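PDB 4H0O: acetate kinase from Entamoeba histolytica, which is a pyrophosphate-dependent acetate kinase of the ASKHA superfamily, interconverting acetate and acetyl phosphate by phosphoryl transfer. Local coordinates for residues Ala156-Ser159 against Thr160-Gln163; Tyr190-Asn193 against Ser194-Val198; Val198-Val201 against Ser202-Lys205; Lys345-Cys348 against Asp349-Phe353; Val393-Gln396 against Lys397-Leu401. All blocks are in the same frame, centred on the assembly; numbering follows the deposited sequence.

Interaction 1 of 5, residues Ala156-Ser159 against Thr160-Gln163; sequences AFHS and TISQ
Thr160 OG1 is gripped from two directions, by an ordered water and by the backbone of strand 225-229. The water gives one proton to Thr160 OG1 at 2.7 Å and its other to Phe157 O, also at 2.7 Å, and so spans a gap that the two protein atoms do not close directly. It also lies over one face of the Phe157 ring, shifted toward the rim. The hydroxyl itself bonds to the carbonyl of Ser226.

The backbone here makes two type I turns in succession. Ser159 N reaches Ala156 O at 3.0 Å, and Ile161 N reaches His158 O at 3.3 Å. The second bond is straight at its hydrogen but arrives well above the carbonyl plane rather than on a lone pair. Ile161 carries CG1 beside its own nitrogen (chi1 -61°), which lays the chain back along His158: CG1 rests 3.4 Å from His158 O, and CD1 is 3.8 Å from His158 CB.

His158 is buried, and both ring nitrogens have partners, ND1 with Ser226 OG and NE2 with Phe183 O, which fixes the ring's rotation. This double turn follows strand 148-153 and lies close to the presumed active site: the His158 side chain is about 6 Å from that of His184, a predicted transition-state stabiliser, and about 7 Å from that of Asp154, the predicted proton donor/acceptor.

Interaction 2 of 5, residues Tyr190-Asn193 against Ser194-Val198; sequences YVIN and SLKNV
Ser194 bends its hydroxyl back onto the helix that carries it, OG donating to Val191 O at 2.6 Å, three residues earlier. With OG placed between the backbone N and the carbonyl carbon (chi1 66°), the oxygen comes in from the flank of the carbonyl, with a C=O...OG angle of 118°. Val191 O also takes a weak bond from Leu195 N, so one carbonyl oxygen serves a side chain and an amide together.

The backbone bonds change character as helix 185-195 runs out. Ser194 N still meets Tyr190 O at 3.0 Å in the alpha-helical i to i+4 spacing. Leu195 N divides itself, with Ile192 O at 3.1 Å as its second acceptor, and Lys196 N makes a weak i to i+3 bond to Asn193 O. Val198 N then closes a further turn on Leu195 O at 2.9 Å.

Apolar contacts centre on Leu195. Val191 and Leu195 lie side by side, CG1 to CD1 at 3.9 Å, while Ile192 CD1 approaches the same Leu195 methyl at 4.3 Å.

Of another kind is the touch of a methylene on a carbonyl: Lys196 sends its extended chain back past Ile192, its CG 3.5 Å from Ile192 O.

Outside these segments, Tyr190 packs on Leu392 and Val393 of helix 390-402, and Ile192 and Lys196 both lie on Val201. Chemically, i to i+3 bonds appear beside i to i+4 ones toward the end of the helix, and a serine hydroxyl adds a second donor to one carbonyl, that of Val191.

Interaction 3 of 5, residues Val198-Val201 against Ser202-Lys205; sequences VIDV and SHSK
The loop from helix 185-195 to strand 205-211 holds an inverse gamma turn centred on Asp200, and the chain goes straight on into a short 3-10 turn at Val201 and Ser202. This second turn is spanned by a weak bond from His203 N to Asp200 O at 3.3 Å. More telling is the side chain of the same aspartate. Its CG stands anti to the backbone N (chi1 -165°), which carries the carboxylate over the turn, where Asp200 OD1 accepts a bond from Ser202 OG at 2.9 Å, met nearly along its C-O axis.

His203 runs alongside Asp200, with the carboxylate at the edge of its ring and the two planes nearly perpendicular, 88° apart. The ring carbon CD2 of His203 does the touching, 3.6 Å from Asp200 OD1. The nitrogen NE2 of His203 stays 4.7 Å from Asp200 OD1, so the charged group faces a C-H edge here.

Ser204 CB rests 3.3 Å from Asp200 O, and Ile199 CD1 comes within 4.3 Å of that same Ser204 CB. Ser204 OG turns toward Val201 O, but the modelled separation is too short to be trusted in detail.

Neighbouring elements take up the chain as it leaves the loop: Ser204 N bonds to Asn223 OD1, just past strand 216-222, and Lys205, opening strand 205-211, bonds through N to Asp328 OD2, next to strand 329-333, and through NZ to Ile324 O at the end of helix 299-324.

Interaction 4 of 5, residues Lys345-Cys348 against Asp349-Phe353; sequences KAIC and DKMKF
Lys345 and Asp349, one helical turn apart, form a salt bridge, NZ to OD2 at 2.8 Å. The ammonium meets OD2 on its syn side, 20° out of the carboxylate plane, and Lys345 CE lies 3.6 Å from Asp349 OD1, so the end of the lysine lies across both oxygens. Bends at chi2 and chi4 (47° and 38°) curl the lysine chain forward, toward Asp349. Beneath the bridge the same two residues share a sound backbone bond, Asp349 N to Lys345 O at 3.0 Å.

Two residues further along, Ile347 CG2 touches Met351 SD at 3.7 Å, the side chains lying alongside each other. Met351 N divides weakly between Ile347 O and Cys348 O, at 3.2 and 3.3 Å, as helix 341-350 ends.

A second shell surrounds these groups. Ile347 packs on Leu330 and Phe332 of strand 329-333, Met351 on Ile317 of helix 299-324 in its own chain and on Val322 of the second subunit, and Lys345 on Asp360 and Asn363. The chemistry is thus divided: a charged pair ties successive turns together, while Ile347 and Met351 make apolar contacts with the strand and helix 299-324, and Met351 also meets the second subunit.

Interaction 5 of 5, residues Val393-Gln396 against Lys397-Leu401; sequences VILQ and KGKEL
Gln396 and Lys399 cross at about a right angle on one flank of helix 390-402. Gln396 starts anti to its nitrogen and then bends at chi2 (64°), which brings OE1 over the lysine chain, 3.8 Å from Lys399 CD. The same Gln396 oxygen lies 3.8 Å from Lys399 NZ, whose charge is paired with Asp34 in a salt bridge.

Lys399 stays extended beyond CG and leans the other way on Leu395, its CE 4.2 Å from Leu395 CG. In the backbone, Lys399 N bonds to Leu395 O at 3.1 Å, in the carbonyl plane. Gln396 O is taken in turn by Glu400 N, also at 3.1 Å.

Lys397 turns to another flank. Its CB sits 3.5 Å from Ile394 O, the chain packs on Ser108 and Ala152, and Lys397 NZ pairs with Glu400 OE2 at 3.6 Å, a rather long salt bridge. Next along the chain, buried Gly398 shares its N-H weakly between Ile394 O and Leu395 O.

Around this core, Gln396 also packs on Asn193 of helix 185-195, while Leu395 and Ile394 face strand 16-21; the Ile394 side chain is about 4 Å from that of Arg97, a predicted substrate-binding residue. Both lysines thus lay their aliphatic stems against the protein and deliver their charge to a carboxylate, a split that probably lowers the cost of covering such long basic chains.

How the interactions relate
Along the chain the five contacts come in numerical order. Interactions 2 and 3 share Val198 and touch, their centres about 9 Å apart: together they carry the chain from helix 185-195 round to strand 205-211 of the six-stranded sheet. Interaction 5, on helix 390-402, packs against interaction 2, with Tyr190 CD1 3.6 Å from Gln396 CB, and on its other side meets strands 16-21 and 148-153 of the eight-stranded sheet. It therefore bridges the two halves of the ASKHA kinase. Interaction 1 comes to about 5 Å of interaction 2 at the nearest atoms without touching it, near the predicted catalytic residues, whereas interaction 4 stands apart near the dimer interface, its centre about 34 Å from that of interaction 5.

Interaction 1 of 5, residues Ala156-Ser159 against Thr160-Gln163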
# COMPACT_ATOMS: atom_id res chain seq x y z
N ALA B 156 10.46 -5.42 -18.44
CA ALA B 156 9.71 -5.36 -19.71
C ALA B 156 8.28 -5.91 -19.65
O ALA B 156 7.39 -5.36 -20.29
CB ALA B 156 10.50 -6.04 -20.82
N PHE B 157 8.08 -7.00 -18.91
CA PHE B 157 6.77 -7.65 -18.82
C PHE B 157 5.68 -6.69 -18.35
O PHE B 157 4.51 -6.85 -18.69
CB PHE B 157 6.82 -8.88 -17.90
CG PHE B 157 5.50 -9.61 -17.76
CD1 PHE B 157 4.87 -10.17 -18.86
CD2 PHE B 157 4.91 -9.76 -16.51
CE1 PHE B 157 3.67 -10.85 -18.73
CE2 PHE B 157 3.70 -10.45 -16.37
CZ PHE B 157 3.08 -10.99 -17.48
N HIS B 158 6.08 -5.68 -17.58
CA HIS B 158 5.14 -4.74 -16.99
C HIS B 158 4.88 -3.52 -17.87
O HIS B 158 4.31 -2.53 -17.40
CB HIS B 158 5.63 -4.31 -15.61
CG HIS B 158 5.84 -5.44 -14.66
ND1 HIS B 158 4.82 -6.29 -14.27
CD2 HIS B 158 6.94 -5.87 -14.00
CE1 HIS B 158 5.28 -7.19 -13.43
NE2 HIS B 158 6.57 -6.95 -13.24
N SER B 159 5.29 -3.58 -19.13
CA SER B 159 5.07 -2.48 -20.06
C SER B 159 3.58 -2.33 -20.42
O SER B 159 3.15 -1.29 -20.90
CB SER B 159 5.90 -2.66 -21.33
OG SER B 159 5.28 -3.57 -22.22
N THR B 160 2.81 -3.39 -20.17
CA THR B 160 1.38 -3.38 -20.49
C THR B 160 0.54 -2.71 -19.41
O THR B 160 -0.67 -2.52 -19.58
CB THR B 160 0.84 -4.80 -20.74
OG1 THR B 160 1.17 -5.64 -19.63
CG2 THR B 160 1.44 -5.37 -22.01
N ILE B 161 1.16 -2.37 -18.28
CA ILE B 161 0.46 -1.67 -17.21
C ILE B 161 0.08 -0.26 -17.68
O ILE B 161 0.93 0.49 -18.17
CB ILE B 161 1.32 -1.58 -15.92
CG1 ILE B 161 1.66 -2.98 -15.40
CG2 ILE B 161 0.59 -0.82 -14.85
CD1 ILE B 161 2.41 -2.98 -14.07
N SER B 162 -1.19 0.10 -17.54
CA SER B 162 -1.69 1.38 -18.03
C SER B 162 -1.24 2.55 -17.17
O SER B 162 -0.83 2.37 -16.02
CB SER B 162 -3.22 1.36 -18.12
OG SER B 162 -3.65 0.40 -19.06
N GLN B 163 -1.33 3.76 -17.73
CA GLN B 163 -0.85 4.98 -17.06
C GLN B 163 -1.44 5.17 -15.67
O GLN B 163 -0.72 5.50 -14.73
CB GLN B 163 -1.14 6.21 -17.93
CG GLN B 163 -0.65 7.52 -17.30
CD GLN B 163 -1.03 8.74 -18.12
OE1 GLN B 163 -1.89 8.68 -19.00
NE2 GLN B 163 -0.38 9.87 -17.84
O HOH W 1 2.27 -8.15 -19.54

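Interaction 2 of 5, residues Tyr190-Asn193 against Ser194-Val198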
# COMPACT_ATOMS: atom_id res chain seq x y z
N TYR B 190 7.56 -16.23 -17.30
CA TYR B 190 7.96 -17.63 -17.36
C TYR B 190 6.88 -18.52 -16.76
O TYR B 190 6.51 -19.55 -17.33
CB TYR B 190 9.28 -17.88 -16.64
CG TYR B 190 9.67 -19.34 -16.60
CD1 TYR B 190 10.29 -19.94 -17.68
CD2 TYR B 190 9.40 -20.13 -15.48
CE1 TYR B 190 10.65 -21.28 -17.66
CE2 TYR B 190 9.75 -21.47 -15.45
CZ TYR B 190 10.37 -22.04 -16.55
OH TYR B 190 10.72 -23.37 -16.52
N VAL B 191 6.39 -18.13 -15.58
CA VAL B 191 5.35 -18.88 -14.89
C VAL B 191 4.06 -18.92 -15.70
O VAL B 191 3.47 -19.98 -15.89
CB VAL B 191 5.08 -18.30 -13.48
CG1 VAL B 191 3.81 -18.90 -12.90
CG2 VAL B 191 6.26 -18.58 -12.56
N ILE B 192 3.64 -17.75 -16.19
CA ILE B 192 2.47 -17.66 -17.07
C ILE B 192 2.60 -18.58 -18.28
O ILE B 192 1.66 -19.30 -18.63
CB ILE B 192 2.24 -16.21 -17.55
CG1 ILE B 192 1.79 -15.33 -16.38
CG2 ILE B 192 1.20 -16.16 -18.65
CD1 ILE B 192 0.61 -15.91 -15.62
N ASN B 193 3.77 -18.56 -18.91
CA ASN B 193 3.99 -19.39 -20.09
C ASN B 193 3.93 -20.88 -19.77
O ASN B 193 3.45 -21.68 -20.57
CB ASN B 193 5.31 -19.04 -20.77
CG ASN B 193 5.53 -19.80 -22.06
OD1 ASN B 193 5.03 -19.41 -23.12
ND2 ASN B 193 6.27 -20.90 -21.98
N SER B 194 4.43 -21.26 -18.60
CA SER B 194 4.42 -22.67 -18.19
C SER B 194 3.01 -23.13 -17.85
O SER B 194 2.73 -24.33 -17.82
CB SER B 194 5.35 -22.88 -16.99
OG SER B 194 4.86 -22.20 -15.85
N LEU B 195 2.12 -22.17 -17.59
CA LEU B 195 0.74 -22.47 -17.21
C LEU B 195 -0.15 -22.69 -18.43
O LEU B 195 -1.27 -23.20 -18.31
CB LEU B 195 0.18 -21.36 -16.33
CG LEU B 195 0.72 -21.31 -14.90
CD1 LEU B 195 0.34 -20.01 -14.21
CD2 LEU B 195 0.21 -22.50 -14.10
N LYS B 196 0.34 -22.31 -19.61
CA LYS B 196 -0.44 -22.46 -20.84
C LYS B 196 -0.66 -23.92 -21.24
O LYS B 196 -1.54 -24.23 -22.04
CB LYS B 196 0.21 -21.67 -21.99
CG LYS B 196 0.24 -20.17 -21.75
CD LYS B 196 0.77 -19.41 -22.95
CE LYS B 196 0.73 -17.90 -22.70
NZ LYS B 196 1.37 -17.12 -23.79
N ASN B 197 0.15 -24.81 -20.67
CA ASN B 197 -0.02 -26.25 -20.89
C ASN B 197 -1.02 -26.84 -19.90
O ASN B 197 -1.31 -28.04 -19.94
CB ASN B 197 1.31 -26.98 -20.73
CG ASN B 197 2.28 -26.70 -21.86
OD1 ASN B 197 1.88 -26.29 -22.95
ND2 ASN B 197 3.56 -26.92 -21.61
N VAL B 198 -1.55 -26.00 -19.02
CA VAL B 198 -2.29 -26.48 -17.86
C VAL B 198 -3.63 -25.76 -17.64
O VAL B 198 -4.60 -26.35 -17.15
CB VAL B 198 -1.39 -26.45 -16.60
CG1 VAL B 198 -2.19 -26.30 -15.33
CG2 VAL B 198 -0.52 -27.71 -16.54

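Interaction 3 of 5, residues Val198-Val201 against Ser202-Lys205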
# COMPACT_ATOMS: atom_id res chain seq x y z
N VAL B 198 -1.55 -26.00 -19.02
CA VAL B 198 -2.29 -26.48 -17.86
C VAL B 198 -3.63 -25.76 -17.64
O VAL B 198 -4.60 -26.35 -17.15
CB VAL B 198 -1.39 -26.45 -16.60
CG1 VAL B 198 -2.19 -26.30 -15.33
CG2 VAL B 198 -0.52 -27.71 -16.54
N ILE B 199 -3.70 -24.48 -18.03
CA ILE B 199 -4.94 -23.71 -17.94
C ILE B 199 -5.16 -22.82 -19.17
O ILE B 199 -4.24 -22.59 -19.95
CB ILE B 199 -4.98 -22.80 -16.69
CG1 ILE B 199 -3.89 -21.74 -16.77
CG2 ILE B 199 -4.87 -23.61 -15.41
CD1 ILE B 199 -4.23 -20.46 -16.02
N ASP B 200 -6.38 -22.33 -19.33
CA ASP B 200 -6.69 -21.36 -20.38
C ASP B 200 -6.27 -19.97 -19.91
O ASP B 200 -7.07 -19.23 -19.34
CB ASP B 200 -8.19 -21.39 -20.70
CG ASP B 200 -8.53 -20.69 -22.01
OD1 ASP B 200 -7.74 -19.84 -22.47
OD2 ASP B 200 -9.60 -20.99 -22.57
N VAL B 201 -5.01 -19.62 -20.16
CA VAL B 201 -4.45 -18.34 -19.72
C VAL B 201 -5.17 -17.14 -20.36
O VAL B 201 -5.43 -16.14 -19.69
CB VAL B 201 -2.93 -18.26 -19.99
CG1 VAL B 201 -2.42 -16.85 -19.79
CG2 VAL B 201 -2.17 -19.22 -19.09
N SER B 202 -5.50 -17.26 -21.64
CA SER B 202 -6.12 -16.17 -22.39
C SER B 202 -7.51 -15.77 -21.89
O SER B 202 -8.04 -14.73 -22.30
CB SER B 202 -6.18 -16.50 -23.89
OG SER B 202 -6.40 -17.89 -24.10
N HIS B 203 -8.10 -16.58 -21.02
CA HIS B 203 -9.37 -16.25 -20.39
C HIS B 203 -9.29 -16.54 -18.91
O HIS B 203 -10.05 -17.36 -18.37
CB HIS B 203 -10.52 -17.04 -21.04
CG HIS B 203 -10.66 -16.80 -22.51
ND1 HIS B 203 -11.32 -15.71 -23.03
CD2 HIS B 203 -10.22 -17.51 -23.58
CE1 HIS B 203 -11.28 -15.75 -24.35
NE2 HIS B 203 -10.62 -16.84 -24.70
N SER B 204 -8.36 -15.86 -18.24
CA SER B 204 -8.06 -16.15 -16.84
C SER B 204 -7.70 -14.88 -16.09
O SER B 204 -7.13 -13.94 -16.66
CB SER B 204 -6.90 -17.13 -16.75
OG SER B 204 -5.72 -16.57 -17.31
N LYS B 205 -8.04 -14.85 -14.81
CA LYS B 205 -7.58 -13.79 -13.91
C LYS B 205 -6.64 -14.43 -12.90
O LYS B 205 -7.06 -15.24 -12.07
CB LYS B 205 -8.76 -13.11 -13.22
CG LYS B 205 -9.64 -12.33 -14.17
CD LYS B 205 -10.90 -11.82 -13.49
CE LYS B 205 -11.77 -11.06 -14.47
NZ LYS B 205 -10.98 -10.00 -15.17

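Interaction 4 of 5, residues Lys345-Cys348 against Asp349-Phe353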
# COMPACT_ATOMS: atom_id res chain seq x y z
N LYS B 345 -0.49 -21.69 3.61
CA LYS B 345 -1.62 -22.01 4.47
C LYS B 345 -2.18 -20.75 5.12
O LYS B 345 -3.39 -20.54 5.15
CB LYS B 345 -1.21 -23.03 5.53
CG LYS B 345 -2.33 -23.48 6.46
CD LYS B 345 -3.59 -23.83 5.67
CE LYS B 345 -4.55 -24.68 6.50
NZ LYS B 345 -4.60 -24.25 7.92
N ALA B 346 -1.28 -19.91 5.63
CA ALA B 346 -1.70 -18.67 6.28
C ALA B 346 -2.49 -17.80 5.32
O ALA B 346 -3.52 -17.23 5.69
CB ALA B 346 -0.49 -17.93 6.82
N ILE B 347 -2.03 -17.70 4.07
CA ILE B 347 -2.71 -16.91 3.06
C ILE B 347 -4.08 -17.51 2.70
O ILE B 347 -5.09 -16.81 2.69
CB ILE B 347 -1.86 -16.76 1.79
CG1 ILE B 347 -0.63 -15.89 2.07
CG2 ILE B 347 -2.67 -16.15 0.67
CD1 ILE B 347 -0.97 -14.56 2.71
N CYS B 348 -4.11 -18.81 2.43
CA CYS B 348 -5.34 -19.47 2.02
C CYS B 348 -6.44 -19.45 3.09
O CYS B 348 -7.63 -19.44 2.77
CB CYS B 348 -5.07 -20.90 1.55
SG CYS B 348 -4.06 -20.99 0.04
N ASP B 349 -6.03 -19.43 4.36
CA ASP B 349 -7.00 -19.33 5.45
C ASP B 349 -7.63 -17.94 5.52
O ASP B 349 -8.80 -17.79 5.86
CB ASP B 349 -6.36 -19.71 6.80
CG ASP B 349 -6.27 -21.22 7.01
OD1 ASP B 349 -6.89 -21.97 6.22
OD2 ASP B 349 -5.60 -21.65 7.97
N LYS B 350 -6.84 -16.92 5.19
CA LYS B 350 -7.33 -15.54 5.12
C LYS B 350 -8.37 -15.41 4.01
O LYS B 350 -9.28 -14.58 4.09
CB LYS B 350 -6.19 -14.57 4.83
CG LYS B 350 -5.16 -14.43 5.94
CD LYS B 350 -5.78 -13.83 7.20
CE LYS B 350 -4.77 -13.77 8.34
NZ LYS B 350 -5.43 -13.62 9.67
N MET B 351 -8.24 -16.24 2.99
CA MET B 351 -9.04 -16.11 1.77
C MET B 351 -10.00 -17.28 1.57
O MET B 351 -10.52 -17.47 0.47
CB MET B 351 -8.12 -15.98 0.55
CG MET B 351 -7.13 -14.84 0.65
SD MET B 351 -5.92 -14.88 -0.68
CE MET B 351 -7.00 -14.86 -2.11
N LYS B 352 -10.24 -18.05 2.63
CA LYS B 352 -11.18 -19.16 2.57
C LYS B 352 -12.58 -18.66 2.22
O LYS B 352 -13.34 -19.35 1.54
CB LYS B 352 -11.20 -19.91 3.91
CG LYS B 352 -11.90 -21.27 3.87
CD LYS B 352 -12.00 -21.91 5.26
CE LYS B 352 -10.66 -21.93 5.98
NZ LYS B 352 -10.70 -22.70 7.25
N PHE B 353 -12.91 -17.45 2.66
CA PHE B 353 -14.23 -16.87 2.42
C PHE B 353 -14.50 -16.57 0.94
O PHE B 353 -15.64 -16.36 0.54
CB PHE B 353 -14.45 -15.62 3.27
CG PHE B 353 -13.79 -14.38 2.73
CD1 PHE B 353 -12.45 -14.13 2.99
CD2 PHE B 353 -14.52 -13.45 1.99
CE1 PHE B 353 -11.84 -12.98 2.50
CE2 PHE B 353 -13.91 -12.31 1.50
CZ PHE B 353 -12.57 -12.07 1.76

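Interaction 5 of 5, residues Val393-Gln396 against Lys397-Leu401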
# COMPACT_ATOMS: atom_id res chain seq x y z
N VAL B 393 14.36 -19.51 -16.88
CA VAL B 393 13.65 -18.26 -17.11
C VAL B 393 14.30 -17.43 -18.22
O VAL B 393 13.62 -16.91 -19.11
CB VAL B 393 13.54 -17.42 -15.82
CG1 VAL B 393 13.09 -16.01 -16.12
CG2 VAL B 393 12.59 -18.08 -14.84
N ILE B 394 15.63 -17.31 -18.16
CA ILE B 394 16.38 -16.59 -19.19
C ILE B 394 16.40 -17.39 -20.49
O ILE B 394 16.32 -16.83 -21.59
CB ILE B 394 17.82 -16.30 -18.74
CG1 ILE B 394 17.82 -15.50 -17.43
CG2 ILE B 394 18.59 -15.54 -19.82
CD1 ILE B 394 19.19 -15.29 -16.84
N LEU B 395 16.51 -18.72 -20.37
CA LEU B 395 16.50 -19.61 -21.52
C LEU B 395 15.17 -19.52 -22.26
O LEU B 395 15.13 -19.49 -23.49
CB LEU B 395 16.76 -21.05 -21.09
CG LEU B 395 16.84 -22.07 -22.23
CD1 LEU B 395 18.00 -21.74 -23.15
CD2 LEU B 395 16.95 -23.49 -21.71
N GLN B 396 14.07 -19.46 -21.51
CA GLN B 396 12.74 -19.39 -22.09
C GLN B 396 12.55 -18.12 -22.91
O GLN B 396 11.89 -18.14 -23.96
CB GLN B 396 11.67 -19.47 -20.99
CG GLN B 396 10.24 -19.40 -21.50
CD GLN B 396 9.88 -20.59 -22.38
OE1 GLN B 396 10.17 -21.74 -22.04
NE2 GLN B 396 9.25 -20.32 -23.52
N LYS B 397 13.12 -17.02 -22.44
CA LYS B 397 13.06 -15.75 -23.15
C LYS B 397 13.78 -15.89 -24.49
O LYS B 397 13.40 -15.26 -25.48
CB LYS B 397 13.70 -14.63 -22.31
CG LYS B 397 13.14 -13.24 -22.59
CD LYS B 397 11.64 -13.20 -22.28
CE LYS B 397 10.92 -12.12 -23.08
NZ LYS B 397 11.46 -12.01 -24.46
N GLY B 398 14.80 -16.75 -24.52
CA GLY B 398 15.54 -17.00 -25.74
C GLY B 398 14.78 -17.83 -26.76
O GLY B 398 14.89 -17.59 -27.97
N LYS B 399 14.03 -18.82 -26.28
CA LYS B 399 13.17 -19.62 -27.14
C LYS B 399 12.15 -18.71 -27.81
O LYS B 399 11.80 -18.89 -28.97
CB LYS B 399 12.43 -20.70 -26.33
CG LYS B 399 13.33 -21.66 -25.56
CD LYS B 399 12.49 -22.76 -24.89
CE LYS B 399 13.29 -23.51 -23.83
NZ LYS B 399 12.46 -24.53 -23.12
N GLU B 400 11.68 -17.73 -27.05
CA GLU B 400 10.69 -16.78 -27.52
C GLU B 400 11.25 -15.86 -28.61
O GLU B 400 10.54 -15.48 -29.54
CB GLU B 400 10.18 -15.97 -26.34
CG GLU B 400 9.08 -14.98 -26.64
CD GLU B 400 8.57 -14.31 -25.37
OE1 GLU B 400 8.54 -14.98 -24.32
OE2 GLU B 400 8.21 -13.11 -25.43
N LEU B 401 12.53 -15.52 -28.48
CA LEU B 401 13.17 -14.57 -29.40
C LEU B 401 13.79 -15.22 -30.63
O LEU B 401 13.85 -14.59 -31.70
CB LEU B 401 14.25 -13.76 -28.66
CG LEU B 401 13.80 -12.78 -27.58
CD1 LEU B 401 15.00 -12.07 -26.98
CD2 LEU B 401 12.83 -11.77 -28.16